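Local coordinates for protein purine nucleoside phosphorylase (Anopheles gambiae, PDB 2P4S) that cleaves the glycosidic bond of inosine and other 6-oxopurine nucleosides with phosphate in purine salvage, releasing the free base and a pentose 1-phosphate, at residues Gly212-Ile217 against Asn270-Gly275. Numbering follows the deposited sequence.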
# COMPACT_ATOMS: atom_id res chain seq x y z
N GLY A 212 -17.83 -17.14 15.86
CA GLY A 212 -18.09 -18.56 15.66
C GLY A 212 -18.72 -18.86 14.30
O GLY A 212 -18.77 -20.02 13.91
N ASP A 213 -19.19 -17.85 13.57
CA ASP A 213 -19.67 -18.06 12.21
C ASP A 213 -18.51 -18.43 11.33
O ASP A 213 -17.35 -18.02 11.60
CB ASP A 213 -20.29 -16.76 11.63
CG ASP A 213 -21.67 -16.40 12.25
OD1 ASP A 213 -22.22 -17.16 13.09
OD2 ASP A 213 -22.21 -15.32 11.90
N ILE A 214 -18.81 -19.16 10.25
CA ILE A 214 -17.88 -19.39 9.17
C ILE A 214 -18.35 -18.56 7.99
O ILE A 214 -19.49 -18.73 7.52
CB ILE A 214 -17.86 -20.88 8.83
CG1 ILE A 214 -17.28 -21.68 10.01
CG2 ILE A 214 -17.16 -21.17 7.49
CD1 ILE A 214 -17.51 -23.18 9.87
N MET A 215 -17.50 -17.66 7.53
CA MET A 215 -17.74 -16.96 6.29
C MET A 215 -17.00 -17.61 5.14
O MET A 215 -15.78 -17.52 5.08
CB MET A 215 -17.30 -15.50 6.39
CG MET A 215 -17.81 -14.66 5.21
SD MET A 215 -16.87 -13.17 4.97
CE MET A 215 -15.31 -13.81 4.30
N LEU A 216 -17.74 -18.21 4.20
CA LEU A 216 -17.17 -18.54 2.88
C LEU A 216 -16.63 -17.28 2.25
O LEU A 216 -17.27 -16.24 2.22
CB LEU A 216 -18.18 -19.15 1.91
CG LEU A 216 -18.99 -20.32 2.50
CD1 LEU A 216 -20.08 -20.78 1.56
CD2 LEU A 216 -18.08 -21.48 3.00
N ILE A 217 -15.43 -17.39 1.70
CA ILE A 217 -14.86 -16.29 0.97
C ILE A 217 -15.36 -16.40 -0.45
O ILE A 217 -15.11 -17.40 -1.15
CB ILE A 217 -13.31 -16.23 1.11
CG1 ILE A 217 -12.94 -16.25 2.61
CG2 ILE A 217 -12.75 -15.00 0.33
CD1 ILE A 217 -11.39 -16.23 2.92
N ASN A 270 -27.26 -21.50 10.04
CA ASN A 270 -27.42 -20.13 10.58
C ASN A 270 -26.09 -19.45 10.92
O ASN A 270 -26.04 -18.24 11.12
CB ASN A 270 -28.29 -20.15 11.82
CG ASN A 270 -29.75 -20.38 11.49
OD1 ASN A 270 -30.41 -19.50 10.92
ND2 ASN A 270 -30.24 -21.56 11.77
N GLU A 271 -25.05 -20.26 11.01
CA GLU A 271 -23.72 -19.83 11.39
C GLU A 271 -22.86 -19.80 10.14
O GLU A 271 -21.67 -19.70 10.25
CB GLU A 271 -23.11 -20.79 12.42
CG GLU A 271 -23.77 -20.73 13.83
CD GLU A 271 -25.13 -21.48 13.91
OE1 GLU A 271 -25.24 -22.66 13.45
OE2 GLU A 271 -26.09 -20.89 14.45
N LEU A 272 -23.46 -19.92 8.96
CA LEU A 272 -22.73 -19.83 7.72
C LEU A 272 -23.00 -18.49 7.01
O LEU A 272 -24.13 -18.14 6.78
CB LEU A 272 -23.06 -20.99 6.77
CG LEU A 272 -22.08 -21.14 5.60
CD1 LEU A 272 -20.78 -21.83 6.11
CD2 LEU A 272 -22.68 -21.88 4.43
N ARG A 273 -21.92 -17.78 6.66
CA ARG A 273 -22.03 -16.55 5.94
C ARG A 273 -21.27 -16.73 4.63
O ARG A 273 -20.58 -17.76 4.42
CB ARG A 273 -21.38 -15.38 6.74
CG ARG A 273 -21.82 -15.26 8.19
CD ARG A 273 -23.27 -14.71 8.27
NE ARG A 273 -23.76 -14.74 9.64
CZ ARG A 273 -24.94 -14.24 10.02
NH1 ARG A 273 -25.75 -13.63 9.14
NH2 ARG A 273 -25.28 -14.34 11.30
N GLU A 274 -21.31 -15.69 3.83
CA GLU A 274 -20.57 -15.65 2.58
C GLU A 274 -20.24 -14.19 2.27
O GLU A 274 -21.14 -13.36 2.22
CB GLU A 274 -21.40 -16.20 1.46
CG GLU A 274 -20.58 -16.33 0.19
CD GLU A 274 -21.39 -16.86 -1.00
OE1 GLU A 274 -22.60 -16.50 -1.14
OE2 GLU A 274 -20.80 -17.64 -1.78
N GLY A 275 -18.97 -13.86 2.05
CA GLY A 275 -18.67 -12.47 1.76
C GLY A 275 -17.22 -12.25 1.43
O GLY A 275 -16.56 -13.15 0.93
O HOH W 1 -24.97 -16.79 13.36
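Arg273 forms a salt bridge with Asp213 where parallel strands 214-221 and 272-279 of the central mixed sheet begin to pair. Along Arg273, CB lies 4.0 Å from CG of Met215, and CG lies 3.7 Å from Asp213 OD2. A bend at chi2 (-73°) turns the chain along the carboxylate, where CD runs beside OD2. NE then donates to that oxygen at 2.8 Å, the acceptor lying close to the guanidinium plane although NE sits above the carboxylate plane. NH2 adds a weak, bent bond to the same OD2, which also accepts from Arg210 N. A water donates to Asp213 OD1 and Asn270 O and weakly accepts from Arg273 NH2. Backbone bonds then alternate as in parallel sheets: Ile214 N to Glu271 O, Arg273 N to Ile214 O (2.7 Å), Leu216 N to Arg273 O and Gly275 N to Leu216 O. Without a side chain, Gly275 lets Met215 CG and SD lie against its backbone. On the other face Leu272 CD1 meets Ile214 CG2 at 3.9 Å; helix 253-265 covers Leu216 and Leu272, while Ile214 packs on Phe323. Arginine's N-H groups suit a strand start facing aspartate; with Arg210 N they would stabilise negative charge on OD2, probably keeping Asp213 ionised.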